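Carboxylesterase (Est-2) (Archaeoglobus fulgidus, PDB 5FRD) is a thermophilic carboxylesterase of the alpha/beta hydrolase family, probably hydrolysing carboxylic ester bonds, and holds a coenzyme A molecule near its active site. Local coordinates at residues 7-21 with 69-81. Residues are numbered along the deposited sequence; the frame is centred on the assembly and turned at random.
Sequences IDVDGVKVSLLKGRE and AYYASESLKKTVG
V9 sits between two tyrosines of helix 65-79: its CG1 is 3.7 Å from Y71 CD1 and touches Y70 CE2 and E74 CB as well, while its CG2 turns to the hydroxyl of S75. With chi1 at 177°, CG1 lies anti to the backbone N and is carried into the angle between the two rings. V12, its partner across the type I' turn that joins strands 3-9 and 12-18, crosses Y71 at about a right angle, CG2 lying 3.7 Å from Y71 OH. Y71 therefore touches both arms of the hairpin; with an alanine in its place V9 CG1 and V12 CG2 would lose the ring they pack on, and a gap would probably open between hairpin and helix. At the turn, D10 and Y70 approach from opposite directions. In one of D10's two conformers, Y70 OH donates a hydrogen bond to OD2 at the ring edge, near its plane, carboxylate and ring 30° apart; the 2.5 Å between Y70 OH and D10 OD2 is doubtfully short. E74 CG sits over one face of this ring, toward its rim.

Farther along, I7 CD1 reaches S75 OG at 3.5 Å, and V14 CG1 packs on the same oxygen. That hydroxyl is buried among aliphatic groups yet satisfied, donating back to Y71 O at 2.8 Å, from the opposite face of the carbonyl to S75 N. L16 CD2 meets T79 CG2 at 4.2 Å, and F25 of strand 24-27 lies against both side chains. On the outer side, water 1 joins D8 O to K78 NZ.

The hairpin thus lays an apolar face on the helix flanking this end of the alpha/beta hydrolase sheet, and polar links gather at its margins, where the tyrosine-aspartate bond probably helps to fix the turn against the helix.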
loop_
_atom_site.group_PDB
_atom_site.type_symbol
_atom_site.label_atom_id
_atom_site.label_comp_id
_atom_site.label_asym_id
_atom_site.label_seq_id
_atom_site.Cartn_x
_atom_site.Cartn_y
_atom_site.Cartn_z
ATOM N N ILE A 7 -19.441 -2.543 -0.310
ATOM C CA ILE A 7 -19.875 -2.252 -1.686
ATOM C C ILE A 7 -19.799 -3.543 -2.476
ATOM O O ILE A 7 -19.300 -4.575 -2.014
ATOM C CB ILE A 7 -18.998 -1.161 -2.351
ATOM C CG1 ILE A 7 -17.568 -1.632 -2.561
ATOM C CG2 ILE A 7 -19.078 0.120 -1.545
ATOM C CD1 ILE A 7 -16.729 -0.677 -3.361
ATOM N N ASP A 8 -20.326 -3.493 -3.704
ATOM C CA ASP A 8 -20.273 -4.634 -4.613
ATOM C C ASP A 8 -19.507 -4.244 -5.857
ATOM O O ASP A 8 -19.787 -3.202 -6.448
ATOM C CB ASP A 8 -21.684 -5.062 -5.010
ATOM C CG ASP A 8 -21.665 -6.282 -5.922
ATOM O OD1 ASP A 8 -21.488 -7.399 -5.402
ATOM O OD2 ASP A 8 -21.783 -6.103 -7.159
ATOM N N VAL A 9 -18.533 -5.064 -6.230
ATOM C CA VAL A 9 -17.822 -4.917 -7.482
ATOM C C VAL A 9 -18.021 -6.192 -8.315
ATOM O O VAL A 9 -17.403 -7.208 -8.046
ATOM C CB VAL A 9 -16.314 -4.633 -7.280
ATOM C CG1 VAL A 9 -15.582 -4.548 -8.610
ATOM C CG2 VAL A 9 -16.142 -3.344 -6.477
ATOM N N ASP A 10 -18.891 -6.089 -9.342
ATOM C CA ASP A 10 -19.211 -7.233 -10.224
ATOM C C ASP A 10 -19.573 -8.505 -9.468
ATOM O O ASP A 10 -19.148 -9.599 -9.826
ATOM C CB ASP A 10 -18.022 -7.534 -11.140
ATOM C CG ASP A 10 -17.608 -6.347 -11.967
ATOM O OD1 ASP A 10 -18.431 -5.427 -12.158
ATOM O OD2 ASP A 10 -16.445 -6.343 -12.421
ATOM N N GLY A 11 -20.332 -8.353 -8.399
ATOM C CA GLY A 11 -20.734 -9.478 -7.585
ATOM C C GLY A 11 -19.774 -9.905 -6.484
ATOM O O GLY A 11 -20.070 -10.841 -5.751
ATOM N N VAL A 12 -18.625 -9.235 -6.368
ATOM C CA VAL A 12 -17.657 -9.496 -5.305
ATOM C C VAL A 12 -17.910 -8.428 -4.227
ATOM O O VAL A 12 -17.854 -7.224 -4.510
ATOM C CB VAL A 12 -16.213 -9.398 -5.828
ATOM C CG1 VAL A 12 -15.186 -9.636 -4.712
ATOM C CG2 VAL A 12 -15.989 -10.406 -6.953
ATOM N N LYS A 13 -18.228 -8.886 -3.026
ATOM C CA LYS A 13 -18.393 -7.997 -1.872
ATOM C C LYS A 13 -17.011 -7.471 -1.479
ATOM O O LYS A 13 -16.101 -8.267 -1.217
ATOM C CB LYS A 13 -19.056 -8.705 -0.700
ATOM C CG LYS A 13 -19.160 -7.852 0.569
ATOM C CD LYS A 13 -20.017 -8.492 1.668
ATOM C CE LYS A 13 -19.467 -9.736 2.335
ATOM N NZ LYS A 13 -17.983 -9.774 2.443
ATOM N N VAL A 14 -16.913 -6.149 -1.436
ATOM C CA VAL A 14 -15.680 -5.461 -1.019
ATOM C C VAL A 14 -16.006 -4.648 0.221
ATOM O O VAL A 14 -16.895 -3.812 0.215
ATOM C CB VAL A 14 -15.115 -4.574 -2.130
ATOM C CG1 VAL A 14 -13.902 -3.775 -1.643
ATOM C CG2 VAL A 14 -14.706 -5.426 -3.341
ATOM N N SER A 15 -15.227 -4.870 1.292
ATOM C CA SER A 15 -15.327 -4.070 2.498
ATOM C C SER A 15 -14.272 -2.978 2.498
ATOM O O SER A 15 -13.184 -3.175 1.946
ATOM C CB SER A 15 -15.152 -4.943 3.718
ATOM O OG SER A 15 -15.537 -4.223 4.895
ATOM N N LEU A 16 -14.625 -1.861 3.085
ATOM C CA LEU A 16 -13.680 -0.758 3.319
ATOM C C LEU A 16 -13.847 -0.239 4.725
ATOM O O LEU A 16 -14.925 -0.291 5.295
ATOM C CB LEU A 16 -13.843 0.379 2.314
ATOM C CG LEU A 16 -13.760 -0.010 0.827
ATOM C CD1 LEU A 16 -15.149 -0.263 0.222
ATOM C CD2 LEU A 16 -13.065 1.049 0.010
ATOM N N LEU A 17 -12.775 0.349 5.254
ATOM C CA LEU A 17 -12.856 1.159 6.461
ATOM C C LEU A 17 -12.851 2.601 6.040
ATOM O O LEU A 17 -12.134 2.995 5.112
ATOM C CB LEU A 17 -11.690 0.890 7.402
ATOM C CG LEU A 17 -11.652 -0.473 8.037
ATOM C CD1 LEU A 17 -10.397 -0.589 8.892
ATOM C CD2 LEU A 17 -12.895 -0.760 8.861
ATOM N N LYS A 18 -13.603 3.443 6.733
ATOM C CA LYS A 18 -13.618 4.865 6.433
ATOM C C LYS A 18 -13.572 5.707 7.688
ATOM O O LYS A 18 -14.136 5.364 8.713
ATOM C CB LYS A 18 -14.817 5.306 5.627
ATOM C CG LYS A 18 -16.129 5.058 6.317
ATOM C CD LYS A 18 -17.308 5.512 5.463
ATOM C CE LYS A 18 -17.560 7.003 5.574
ATOM N NZ LYS A 18 -18.689 7.406 4.679
ATOM N N GLY A 19 -12.822 6.781 7.582
ATOM C CA GLY A 19 -12.795 7.840 8.572
ATOM C C GLY A 19 -13.566 9.029 8.104
ATOM O O GLY A 19 -14.531 8.884 7.337
ATOM N N ARG A 20 -13.158 10.225 8.512
ATOM C CA ARG A 20 -13.874 11.426 8.083
ATOM C C ARG A 20 -13.778 11.566 6.574
ATOM O O ARG A 20 -12.819 11.073 5.936
ATOM C CB ARG A 20 -13.388 12.698 8.807
ATOM C CG ARG A 20 -11.974 13.171 8.514
ATOM C CD ARG A 20 -11.595 14.353 9.412
ATOM N NE ARG A 20 -10.151 14.579 9.473
ATOM C CZ ARG A 20 -9.504 15.383 8.641
ATOM N NH1 ARG A 20 -10.184 16.000 7.693
ATOM N NH2 ARG A 20 -8.195 15.556 8.743
ATOM N N GLU A 21 -14.785 12.195 5.973
ATOM C CA GLU A 21 -14.812 12.326 4.527
ATOM C C GLU A 21 -13.554 13.080 4.058
ATOM O O GLU A 21 -13.204 14.125 4.564
ATOM C CB GLU A 21 -16.154 12.886 4.019
ATOM C CG GLU A 21 -16.301 12.852 2.487
ATOM C CD GLU A 21 -16.428 11.448 1.900
ATOM O OE1 GLU A 21 -16.859 10.540 2.635
ATOM O OE2 GLU A 21 -16.086 11.250 0.707
ATOM N N ALA A 69 -5.873 -4.043 -9.134
ATOM C CA ALA A 69 -6.089 -2.653 -9.514
ATOM C C ALA A 69 -7.487 -2.380 -10.070
ATOM O O ALA A 69 -8.026 -1.293 -9.876
ATOM C CB ALA A 69 -5.012 -2.200 -10.494
ATOM N N TYR A 70 -8.059 -3.372 -10.747
ATOM C CA TYR A 70 -9.442 -3.268 -11.168
ATOM C C TYR A 70 -10.372 -3.154 -9.966
ATOM O O TYR A 70 -11.205 -2.247 -9.905
ATOM C CB TYR A 70 -9.846 -4.464 -12.040
ATOM C CG TYR A 70 -11.310 -4.467 -12.352
ATOM C CD1 TYR A 70 -11.805 -3.593 -13.314
ATOM C CD2 TYR A 70 -12.187 -5.276 -11.656
ATOM C CE1 TYR A 70 -13.161 -3.548 -13.604
ATOM C CE2 TYR A 70 -13.553 -5.227 -11.939
ATOM C CZ TYR A 70 -14.017 -4.357 -12.908
ATOM O OH TYR A 70 -15.356 -4.284 -13.228
ATOM N N TYR A 71 -10.247 -4.055 -8.993
ATOM C CA TYR A 71 -11.070 -3.942 -7.785
ATOM C C TYR A 71 -10.848 -2.627 -7.038
ATOM O O TYR A 71 -11.803 -2.004 -6.575
ATOM C CB TYR A 71 -10.877 -5.115 -6.823
ATOM C CG TYR A 71 -11.431 -6.396 -7.362
ATOM C CD1 TYR A 71 -12.812 -6.608 -7.415
ATOM C CD2 TYR A 71 -10.589 -7.387 -7.852
ATOM C CE1 TYR A 71 -13.329 -7.775 -7.961
ATOM C CE2 TYR A 71 -11.099 -8.563 -8.386
ATOM C CZ TYR A 71 -12.462 -8.738 -8.443
ATOM O OH TYR A 71 -12.959 -9.908 -8.975
ATOM N N ALA A 72 -9.601 -2.178 -6.965
ATOM C CA ALA A 72 -9.318 -0.933 -6.299
ATOM C C ALA A 72 -9.919 0.252 -7.019
ATOM O O ALA A 72 -10.485 1.128 -6.403
ATOM C CB ALA A 72 -7.827 -0.765 -6.104
ATOM N N SER A 73 -9.763 0.295 -8.355
ATOM C CA SER A 73 -10.318 1.387 -9.122
ATOM C C SER A 73 -11.849 1.478 -9.050
ATOM O O SER A 73 -12.389 2.570 -8.833
ATOM C CB SER A 73 -9.835 1.334 -10.553
ATOM O OG SER A 73 -10.225 0.156 -11.207
ATOM N N GLU A 74 -12.518 0.341 -9.181
ATOM C CA GLU A 74 -13.962 0.321 -9.058
ATOM C C GLU A 74 -14.404 0.760 -7.681
ATOM O O GLU A 74 -15.371 1.490 -7.504
ATOM C CB GLU A 74 -14.519 -1.076 -9.368
ATOM C CG GLU A 74 -14.413 -1.452 -10.831
ATOM C CD GLU A 74 -15.297 -0.579 -11.708
ATOM O OE1 GLU A 74 -16.506 -0.500 -11.447
ATOM O OE2 GLU A 74 -14.772 0.075 -12.619
ATOM N N SER A 75 -13.659 0.331 -6.661
ATOM C CA SER A 75 -14.003 0.705 -5.299
ATOM C C SER A 75 -13.773 2.192 -5.004
ATOM O O SER A 75 -14.561 2.810 -4.329
ATOM C CB SER A 75 -13.195 -0.143 -4.302
ATOM O OG SER A 75 -13.469 -1.527 -4.419
ATOM N N LEU A 76 -12.703 2.756 -5.548
ATOM C CA LEU A 76 -12.442 4.159 -5.446
ATOM C C LEU A 76 -13.572 4.952 -6.110
ATOM O O LEU A 76 -14.137 5.853 -5.526
ATOM C CB LEU A 76 -11.061 4.471 -6.052
ATOM C CG LEU A 76 -10.479 5.847 -5.884
ATOM C CD1 LEU A 76 -8.993 5.839 -6.201
ATOM C CD2 LEU A 76 -11.189 6.920 -6.707
ATOM N N LYS A 77 -13.899 4.570 -7.334
ATOM C CA LYS A 77 -14.970 5.256 -8.059
ATOM C C LYS A 77 -16.282 5.266 -7.268
ATOM O O LYS A 77 -16.980 6.282 -7.242
ATOM C CB LYS A 77 -15.194 4.597 -9.419
ATOM C CG LYS A 77 -14.113 4.873 -10.434
ATOM C CD LYS A 77 -14.289 3.971 -11.655
ATOM C CE LYS A 77 -13.185 4.175 -12.672
ATOM N NZ LYS A 77 -13.330 3.252 -13.832
ATOM N N LYS A 78 -16.599 4.156 -6.593
ATOM C CA LYS A 78 -17.874 3.997 -5.859
ATOM C C LYS A 78 -17.905 4.667 -4.496
ATOM O O LYS A 78 -18.967 4.785 -3.888
ATOM C CB LYS A 78 -18.206 2.509 -5.686
ATOM C CG LYS A 78 -18.630 1.817 -6.985
ATOM C CD LYS A 78 -18.721 0.303 -6.809
ATOM C CE LYS A 78 -18.842 -0.438 -8.129
ATOM N NZ LYS A 78 -20.139 -0.171 -8.801
ATOM N N THR A 79 -16.736 5.078 -3.983
ATOM C CA THR A 79 -16.673 5.662 -2.659
ATOM C C THR A 79 -16.353 7.142 -2.687
ATOM O O THR A 79 -17.098 7.953 -2.150
ATOM C CB THR A 79 -15.658 4.898 -1.762
ATOM O OG1 THR A 79 -14.400 4.820 -2.426
ATOM C CG2 THR A 79 -16.155 3.524 -1.419
ATOM N N VAL A 80 -15.241 7.506 -3.311
ATOM C CA VAL A 80 -14.760 8.898 -3.358
ATOM C C VAL A 80 -14.717 9.522 -4.750
ATOM O O VAL A 80 -14.611 10.741 -4.846
ATOM C CB VAL A 80 -13.388 9.045 -2.655
ATOM C CG1 VAL A 80 -13.576 8.892 -1.141
ATOM C CG2 VAL A 80 -12.387 8.048 -3.163
ATOM N N GLY A 81 -14.820 8.731 -5.809
ATOM C CA GLY A 81 -14.856 9.259 -7.171
ATOM C C GLY A 81 -13.483 9.488 -7.734
ATOM O O GLY A 81 -13.129 8.872 -8.730
HETATM O O HOH W 1 -22.017 -1.567 -7.132
HETATM O O HOH W 2 -17.979 8.915 0.321
#